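Local coordinates for protein separin (Saccharomyces cerevisiae, PDB 5U1T) that cleaves the SCC1 subunit of cohesin at the onset of anaphase as a caspase-like cysteine protease, and is held inactive by securin for most of the cell cycle, at residues C835-H840 and L879-E884; S874-L879 and N907-H912; L894-G897 and K902-L905. One frame throughout, in Å; residues are numbered along the deposited sequence.

Interaction 1 (C835-H840 and L879-E884); sequences CLHFLH and LYDNKE
His837 and His840, one helical turn apart on helix 829-845, both turn their imidazoles to the carboxylate of Asp881, which stands in the last turn of helix 872-881. His837 carries the contact. With CG anti to the backbone N (chi1 168°), its ring reaches across to the second helix, and ND1 donates a hydrogen bond to Asp881 OD2. The modelled 2.4 Å between His837 ND1 and Asp881 OD2 is very short, and at 2.60 Å resolution its exact length carries little weight. The carboxylate comes to the ring edge with Asp881 CG in the imidazole plane, although the two flat groups are twisted 50° against each other. His840 follows on the same side of the helix and takes a lesser part: its ND1 lies 3.6 Å from Asp881 OD1, the ring turned steeply to the carboxylate. Just beyond Asp881 the second helix closes in a Schellman motif with Lys883 as the residue of positive phi, where Glu884 N bonds to Leu879 O and Lys883 N to Tyr880 O. Among its neighbours, helix 829-845 rests Cys835 and Leu839 on helix 809-825, turns Phe838 to helix 782-805, and lays Leu836 and His840 against helix 849-863.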
loop_
_atom_site.group_PDB
_atom_site.type_symbol
_atom_site.label_atom_id
_atom_site.label_comp_id
_atom_site.label_asym_id
_atom_site.label_seq_id
_atom_site.Cartn_x
_atom_site.Cartn_y
_atom_site.Cartn_z
ATOM N N CYS A 835 7.762 6.123 9.577
ATOM C CA CYS A 835 8.479 7.131 8.814
ATOM C C CYS A 835 9.414 7.932 9.715
ATOM O O CYS A 835 10.542 8.232 9.338
ATOM C CB CYS A 835 7.517 8.074 8.107
ATOM S SG CYS A 835 6.714 7.377 6.675
ATOM N N LEU A 836 8.940 8.279 10.905
ATOM C CA LEU A 836 9.781 9.007 11.840
ATOM C C LEU A 836 10.966 8.156 12.312
ATOM O O LEU A 836 12.035 8.698 12.599
ATOM C CB LEU A 836 8.967 9.486 13.039
ATOM C CG LEU A 836 8.064 10.688 12.745
ATOM C CD1 LEU A 836 7.200 11.030 13.959
ATOM C CD2 LEU A 836 8.902 11.873 12.297
ATOM N N HIS A 837 10.770 6.839 12.393
ATOM C CA HIS A 837 11.824 5.926 12.800
ATOM C C HIS A 837 12.882 5.882 11.730
ATOM O O HIS A 837 14.068 5.877 12.034
ATOM C CB HIS A 837 11.272 4.523 13.049
ATOM C CG HIS A 837 12.326 3.455 13.187
ATOM N ND1 HIS A 837 13.103 3.310 14.317
ATOM C CD2 HIS A 837 12.690 2.455 12.352
ATOM C CE1 HIS A 837 13.906 2.275 14.164
ATOM N NE2 HIS A 837 13.670 1.734 12.981
ATOM N N PHE A 838 12.432 5.857 10.476
ATOM C CA PHE A 838 13.319 5.860 9.324
ATOM C C PHE A 838 14.087 7.175 9.195
ATOM O O PHE A 838 15.301 7.165 9.038
ATOM C CB PHE A 838 12.533 5.603 8.053
ATOM C CG PHE A 838 13.379 5.552 6.835
ATOM C CD1 PHE A 838 13.989 4.367 6.452
ATOM C CD2 PHE A 838 13.582 6.690 6.071
ATOM C CE1 PHE A 838 14.778 4.313 5.327
ATOM C CE2 PHE A 838 14.376 6.648 4.946
ATOM C CZ PHE A 838 14.971 5.461 4.568
ATOM N N LEU A 839 13.385 8.300 9.256
ATOM C CA LEU A 839 14.030 9.587 9.106
ATOM C C LEU A 839 15.070 9.780 10.211
ATOM O O LEU A 839 16.142 10.368 10.003
ATOM C CB LEU A 839 12.998 10.717 9.119
ATOM C CG LEU A 839 12.262 10.899 7.788
ATOM C CD1 LEU A 839 11.194 11.928 7.914
ATOM C CD2 LEU A 839 13.219 11.310 6.693
ATOM N N HIS A 840 14.765 9.242 11.381
ATOM C CA HIS A 840 15.669 9.390 12.491
ATOM C C HIS A 840 16.984 8.672 12.194
ATOM O O HIS A 840 18.054 9.236 12.410
ATOM C CB HIS A 840 15.053 8.862 13.763
ATOM C CG HIS A 840 16.028 8.746 14.881
ATOM N ND1 HIS A 840 16.656 7.558 15.200
ATOM C CD2 HIS A 840 16.510 9.672 15.742
ATOM C CE1 HIS A 840 17.462 7.756 16.226
ATOM N NE2 HIS A 840 17.393 9.029 16.572
ATOM N N LEU A 879 12.639 -0.046 20.741
ATOM C CA LEU A 879 13.626 -0.434 21.749
ATOM C C LEU A 879 15.052 -0.177 21.271
ATOM O O LEU A 879 15.899 0.287 22.031
ATOM C CB LEU A 879 13.452 -1.902 22.124
ATOM C CG LEU A 879 12.161 -2.192 22.885
ATOM C CD1 LEU A 879 12.044 -3.647 23.278
ATOM C CD2 LEU A 879 12.081 -1.309 24.099
ATOM N N TYR A 880 15.297 -0.490 20.002
ATOM C CA TYR A 880 16.550 -0.188 19.318
ATOM C C TYR A 880 16.906 1.295 19.339
ATOM O O TYR A 880 17.961 1.676 19.829
ATOM C CB TYR A 880 16.459 -0.652 17.879
ATOM C CG TYR A 880 17.740 -0.525 17.106
ATOM C CD1 TYR A 880 18.794 -1.388 17.345
ATOM C CD2 TYR A 880 17.888 0.440 16.118
ATOM C CE1 TYR A 880 19.953 -1.299 16.637
ATOM C CE2 TYR A 880 19.053 0.537 15.396
ATOM C CZ TYR A 880 20.083 -0.337 15.663
ATOM O OH TYR A 880 21.262 -0.269 14.954
ATOM N N ASP A 881 16.024 2.111 18.778
ATOM C CA ASP A 881 16.145 3.560 18.830
ATOM C C ASP A 881 16.520 4.061 20.207
ATOM O O ASP A 881 17.269 5.021 20.317
ATOM C CB ASP A 881 14.841 4.250 18.416
ATOM C CG ASP A 881 14.645 4.288 16.921
ATOM O OD1 ASP A 881 15.655 4.221 16.200
ATOM O OD2 ASP A 881 13.485 4.396 16.460
ATOM N N ASN A 882 16.006 3.440 21.261
ATOM C CA ASN A 882 16.239 4.007 22.576
ATOM C C ASN A 882 17.315 3.272 23.373
ATOM O O ASN A 882 17.368 3.391 24.595
ATOM C CB ASN A 882 14.931 4.056 23.368
ATOM C CG ASN A 882 13.894 4.997 22.737
ATOM O OD1 ASN A 882 13.863 6.192 23.025
ATOM N ND2 ASN A 882 13.043 4.452 21.870
ATOM N N LYS A 883 18.170 2.525 22.672
ATOM C CA LYS A 883 19.319 1.830 23.264
ATOM C C LYS A 883 18.985 0.695 24.230
ATOM O O LYS A 883 19.839 0.287 25.030
ATOM C CB LYS A 883 20.213 2.813 24.009
ATOM C CG LYS A 883 20.793 3.906 23.172
ATOM C CD LYS A 883 21.606 3.343 22.052
ATOM C CE LYS A 883 22.208 4.495 21.311
ATOM N NZ LYS A 883 21.189 5.595 21.329
ATOM N N GLU A 884 17.759 0.182 24.188
ATOM C CA GLU A 884 17.406 -0.898 25.108
ATOM C C GLU A 884 17.524 -2.264 24.460
ATOM O O GLU A 884 16.543 -2.991 24.328
ATOM C CB GLU A 884 16.023 -0.668 25.654
ATOM C CG GLU A 884 16.035 0.513 26.565
ATOM C CD GLU A 884 14.667 0.895 26.990
ATOM O OE1 GLU A 884 14.315 2.085 26.814
ATOM O OE2 GLU A 884 13.938 -0.000 27.485
#

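Interaction 2 (S874-L879 and N907-H912); sequences SLTMFL and NLWKLH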
loop_
_atom_site.group_PDB
_atom_site.type_symbol
_atom_site.label_atom_id
_atom_site.label_comp_id
_atom_site.label_asym_id
_atom_site.label_seq_id
_atom_site.Cartn_x
_atom_site.Cartn_y
_atom_site.Cartn_z
ATOM N N SER A 874 7.271 -3.091 15.384
ATOM C CA SER A 874 7.375 -1.690 15.797
ATOM C C SER A 874 8.026 -1.528 17.169
ATOM O O SER A 874 8.646 -0.503 17.439
ATOM C CB SER A 874 6.010 -1.003 15.841
ATOM O OG SER A 874 5.546 -0.665 14.560
ATOM N N LEU A 875 7.856 -2.515 18.044
ATOM C CA LEU A 875 8.395 -2.442 19.406
ATOM C C LEU A 875 9.917 -2.582 19.403
ATOM O O LEU A 875 10.623 -1.817 20.080
ATOM C CB LEU A 875 7.778 -3.513 20.305
ATOM C CG LEU A 875 8.361 -3.564 21.718
ATOM C CD1 LEU A 875 8.042 -2.324 22.545
ATOM C CD2 LEU A 875 7.916 -4.826 22.430
ATOM N N THR A 876 10.420 -3.557 18.646
ATOM C CA THR A 876 11.858 -3.749 18.554
ATOM C C THR A 876 12.505 -2.516 17.917
ATOM O O THR A 876 13.586 -2.100 18.340
ATOM C CB THR A 876 12.219 -5.016 17.772
ATOM O OG1 THR A 876 11.611 -4.984 16.480
ATOM C CG2 THR A 876 11.732 -6.239 18.533
ATOM N N MET A 877 11.828 -1.910 16.939
ATOM C CA MET A 877 12.317 -0.658 16.380
ATOM C C MET A 877 12.368 0.436 17.437
ATOM O O MET A 877 13.305 1.229 17.481
ATOM C CB MET A 877 11.456 -0.199 15.213
ATOM C CG MET A 877 11.568 -1.074 13.990
ATOM S SD MET A 877 10.547 -0.467 12.637
ATOM C CE MET A 877 10.950 -1.706 11.408
ATOM N N PHE A 878 11.363 0.478 18.296
ATOM C CA PHE A 878 11.351 1.489 19.338
ATOM C C PHE A 878 12.473 1.220 20.351
ATOM O O PHE A 878 13.179 2.146 20.750
ATOM C CB PHE A 878 9.982 1.523 20.016
ATOM C CG PHE A 878 9.885 2.476 21.178
ATOM C CD1 PHE A 878 9.735 3.839 20.973
ATOM C CD2 PHE A 878 9.907 2.003 22.481
ATOM C CE1 PHE A 878 9.624 4.719 22.056
ATOM C CE2 PHE A 878 9.796 2.877 23.555
ATOM C CZ PHE A 878 9.654 4.231 23.345
ATOM N N LEU A 879 12.639 -0.046 20.741
ATOM C CA LEU A 879 13.626 -0.434 21.749
ATOM C C LEU A 879 15.052 -0.177 21.271
ATOM O O LEU A 879 15.899 0.287 22.031
ATOM C CB LEU A 879 13.452 -1.902 22.124
ATOM C CG LEU A 879 12.161 -2.192 22.885
ATOM C CD1 LEU A 879 12.044 -3.647 23.278
ATOM C CD2 LEU A 879 12.081 -1.309 24.099
ATOM N N ASN A 907 17.435 -13.374 15.051
ATOM C CA ASN A 907 18.729 -13.403 14.381
ATOM C C ASN A 907 18.982 -12.230 13.442
ATOM O O ASN A 907 20.126 -11.795 13.273
ATOM C CB ASN A 907 18.869 -14.703 13.607
ATOM C CG ASN A 907 19.585 -15.747 14.410
ATOM O OD1 ASN A 907 20.294 -15.416 15.370
ATOM N ND2 ASN A 907 19.411 -17.014 14.041
ATOM N N LEU A 908 17.917 -11.733 12.817
ATOM C CA LEU A 908 18.006 -10.541 11.991
ATOM C C LEU A 908 18.397 -9.363 12.865
ATOM O O LEU A 908 19.265 -8.564 12.496
ATOM C CB LEU A 908 16.690 -10.280 11.280
ATOM C CG LEU A 908 16.659 -9.149 10.260
ATOM C CD1 LEU A 908 17.794 -9.301 9.293
ATOM C CD2 LEU A 908 15.355 -9.219 9.531
ATOM N N TRP A 909 17.785 -9.277 14.043
ATOM C CA TRP A 909 18.138 -8.224 14.988
ATOM C C TRP A 909 19.558 -8.378 15.532
ATOM O O TRP A 909 20.192 -7.389 15.920
ATOM C CB TRP A 909 17.127 -8.168 16.137
ATOM C CG TRP A 909 15.993 -7.250 15.786
ATOM C CD1 TRP A 909 14.709 -7.600 15.464
ATOM C CD2 TRP A 909 16.067 -5.825 15.644
ATOM N NE1 TRP A 909 13.983 -6.482 15.150
ATOM C CE2 TRP A 909 14.786 -5.378 15.256
ATOM C CE3 TRP A 909 17.088 -4.885 15.812
ATOM C CZ2 TRP A 909 14.501 -4.028 15.036
ATOM C CZ3 TRP A 909 16.794 -3.535 15.595
ATOM C CH2 TRP A 909 15.518 -3.125 15.212
ATOM N N LYS A 910 20.069 -9.605 15.560
ATOM C CA LYS A 910 21.457 -9.801 15.974
ATOM C C LYS A 910 22.370 -9.149 14.936
ATOM O O LYS A 910 23.225 -8.339 15.283
ATOM C CB LYS A 910 21.764 -11.282 16.166
ATOM C CG LYS A 910 21.375 -11.761 17.549
ATOM C CD LYS A 910 21.382 -13.271 17.682
ATOM C CE LYS A 910 20.817 -13.657 19.052
ATOM N NZ LYS A 910 20.875 -15.117 19.416
ATOM N N LEU A 911 22.124 -9.457 13.664
ATOM C CA LEU A 911 22.781 -8.770 12.556
ATOM C C LEU A 911 22.669 -7.235 12.603
ATOM O O LEU A 911 23.622 -6.565 12.255
ATOM C CB LEU A 911 22.241 -9.268 11.213
ATOM C CG LEU A 911 22.297 -10.766 10.954
ATOM C CD1 LEU A 911 22.082 -11.084 9.488
ATOM C CD2 LEU A 911 23.608 -11.330 11.432
ATOM N N HIS A 912 21.539 -6.662 13.016
ATOM C CA HIS A 912 21.471 -5.194 13.080
ATOM C C HIS A 912 22.287 -4.642 14.240
ATOM O O HIS A 912 22.678 -3.476 14.244
ATOM C CB HIS A 912 20.032 -4.686 13.208
ATOM C CG HIS A 912 19.227 -4.836 11.961
ATOM N ND1 HIS A 912 17.870 -5.074 11.979
ATOM C CD2 HIS A 912 19.586 -4.800 10.657
ATOM C CE1 HIS A 912 17.427 -5.185 10.737
ATOM N NE2 HIS A 912 18.448 -5.020 9.917
#
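Thr876 CB lies over one face of the Trp909 indole, 3.1 Å above the ring plane and offset toward the rim. On the opposite face lies His912 ND1, from the next turn of Trp909's own helix, while Trp909 CE3 sits in the plane of the His912 ring at its edge. Thr876 and the indole thus meet obliquely near the nitrogen side of the ring: Thr876 OG1 is 3.1 Å from Trp909 NE1 and 3.4 Å from Trp909 CZ2. The threonine hydroxyl sits between the backbone N and the carbonyl carbon (chi1 55°), where it also hydrogen-bonds to Ile872 O of the preceding turn. Met877 meets the indole at CZ2, with its backbone N 3.9 Å and its CG 4.3 Å from Trp909 CZ2. Thr876 also touches Leu888 of helix 885-891, whereas Met877 continues onto Arg834 and His837 of helix 829-845. The arrangement is a helix-helix contact in which one large aromatic bridges backbones whose nearest CA atoms, those of Thr876 and Trp909, are 8.5 Å apart; it belongs to the all-helical part of separase, away from the predicted catalytic cysteine.

Interaction 3 (L894-G897 and K902-L905); sequences LYFG and KTFL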
loop_
_atom_site.group_PDB
_atom_site.type_symbol
_atom_site.label_atom_id
_atom_site.label_comp_id
_atom_site.label_asym_id
_atom_site.label_seq_id
_atom_site.Cartn_x
_atom_site.Cartn_y
_atom_site.Cartn_z
ATOM N N LEU A 894 9.440 -13.119 24.433
ATOM C CA LEU A 894 8.116 -13.129 25.052
ATOM C C LEU A 894 6.998 -13.014 24.033
ATOM O O LEU A 894 5.831 -13.056 24.393
ATOM C CB LEU A 894 7.972 -12.001 26.069
ATOM C CG LEU A 894 8.623 -12.259 27.426
ATOM C CD1 LEU A 894 8.204 -11.179 28.411
ATOM C CD2 LEU A 894 8.293 -13.670 27.968
ATOM N N TYR A 895 7.352 -12.838 22.765
ATOM C CA TYR A 895 6.352 -12.645 21.721
ATOM C C TYR A 895 6.238 -13.916 20.906
ATOM O O TYR A 895 5.143 -14.284 20.501
ATOM C CB TYR A 895 6.717 -11.457 20.832
ATOM C CG TYR A 895 5.675 -11.075 19.794
ATOM C CD1 TYR A 895 5.610 -11.722 18.566
ATOM C CD2 TYR A 895 4.781 -10.044 20.028
ATOM C CE1 TYR A 895 4.675 -11.369 17.610
ATOM C CE2 TYR A 895 3.844 -9.679 19.078
ATOM C CZ TYR A 895 3.796 -10.341 17.865
ATOM O OH TYR A 895 2.874 -9.962 16.905
ATOM N N PHE A 896 7.356 -14.599 20.679
ATOM C CA PHE A 896 7.297 -15.876 19.976
ATOM C C PHE A 896 7.180 -17.072 20.923
ATOM O O PHE A 896 6.745 -18.151 20.512
ATOM C CB PHE A 896 8.507 -16.043 19.071
ATOM C CG PHE A 896 8.497 -15.122 17.903
ATOM C CD1 PHE A 896 7.786 -15.438 16.765
ATOM C CD2 PHE A 896 9.185 -13.927 17.946
ATOM C CE1 PHE A 896 7.766 -14.596 15.700
ATOM C CE2 PHE A 896 9.163 -13.079 16.879
ATOM C CZ PHE A 896 8.446 -13.420 15.753
ATOM N N GLY A 897 7.546 -16.873 22.187
ATOM C CA GLY A 897 7.479 -17.936 23.172
ATOM C C GLY A 897 8.156 -19.175 22.639
ATOM O O GLY A 897 9.331 -19.138 22.272
ATOM N N LYS A 902 11.162 -20.815 14.595
ATOM C CA LYS A 902 10.687 -20.795 13.204
ATOM C C LYS A 902 10.698 -19.386 12.603
ATOM O O LYS A 902 10.237 -19.180 11.476
ATOM C CB LYS A 902 9.282 -21.411 13.096
ATOM C CG LYS A 902 9.270 -22.820 12.463
ATOM C CD LYS A 902 7.846 -23.376 12.262
ATOM C CE LYS A 902 7.850 -24.670 11.420
ATOM N NZ LYS A 902 6.498 -25.090 10.918
ATOM N N THR A 903 11.256 -18.444 13.365
ATOM C CA THR A 903 11.466 -17.070 12.941
ATOM C C THR A 903 12.962 -16.664 12.927
ATOM O O THR A 903 13.709 -16.878 13.895
ATOM C CB THR A 903 10.695 -16.108 13.849
ATOM O OG1 THR A 903 11.103 -14.764 13.586
ATOM C CG2 THR A 903 10.955 -16.419 15.302
ATOM N N PHE A 904 13.384 -16.068 11.816
ATOM C CA PHE A 904 14.713 -15.486 11.691
ATOM C C PHE A 904 14.776 -14.114 12.343
ATOM O O PHE A 904 15.825 -13.482 12.349
ATOM C CB PHE A 904 15.106 -15.379 10.216
ATOM C CG PHE A 904 16.520 -14.937 9.987
ATOM C CD1 PHE A 904 17.578 -15.764 10.310
ATOM C CD2 PHE A 904 16.787 -13.694 9.441
ATOM C CE1 PHE A 904 18.881 -15.364 10.090
ATOM C CE2 PHE A 904 18.088 -13.282 9.213
ATOM C CZ PHE A 904 19.139 -14.121 9.544
ATOM N N LEU A 905 13.657 -13.649 12.884
ATOM C CA LEU A 905 13.588 -12.279 13.379
ATOM C C LEU A 905 14.551 -11.989 14.555
ATOM O O LEU A 905 15.168 -10.937 14.582
ATOM C CB LEU A 905 12.147 -11.929 13.761
ATOM C CG LEU A 905 11.845 -10.461 14.048
ATOM C CD1 LEU A 905 12.471 -9.599 12.990
ATOM C CD2 LEU A 905 10.355 -10.240 14.069
#
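Phe896 and Thr903 form a CH-pi contact across the short connection between helix 893-896 and helix 905-912, just where Thr903 caps the start of the latter. From CB, the Phe896 side chain heads toward 902-905, and its ring presents a face to the threonine. All six ring carbons, from CG through both CD and both CE atoms to CZ, lie within about 4.1 Å of Thr903 CG2, the shortest approach being 3.6 Å from Phe896 CD1. That methyl stands almost squarely over the middle of the ring, only 11° off the ring normal. At the tip, Phe896 CZ also meets Thr903 OG1 at 3.7 Å and, together with CE2, Leu905 CD2, which comes to the ring edge 4.1 Å from Phe896 CZ. The opposite face is backed by the preceding aromatic, Tyr895, whose CD1 lies over the ring centre. Beyond the two segments, Leu656 and Met658 also touch the Phe896 side chain. While Thr903 CG2 lies over the ring, OG1, anti to the backbone N (chi1 169°), passes near CZ and has its polar partners in Leu656 O and Leu905 N. The capping bond runs from Leu905 N to Thr903 OG1, 2.9 Å long with an angle of 155° at the hydrogen.

How the interactions relate
Helix 872-881 joins interactions 1 and 2, whose centres are 10 Å apart and which share Leu879. Where they adjoin, Tyr880 CD1 packs 3.4 Å from Trp909 CZ3, the two rings meeting at about 50°, and His837 CE1 lies 3.5 Å from Met877 O. Interaction 3 is nested in the chain loop that interaction 2 closes, and it lies at the start of the helix that carries Trp909; their centres are 12 Å apart, with Leu911 CD1 4.2 Å from Phe904 CZ. Interactions 1 and 3 do not touch, their nearest atoms being about 10 Å apart. All three lie in the helical region, away from Cys1497, the active-site cysteine inferred by similarity.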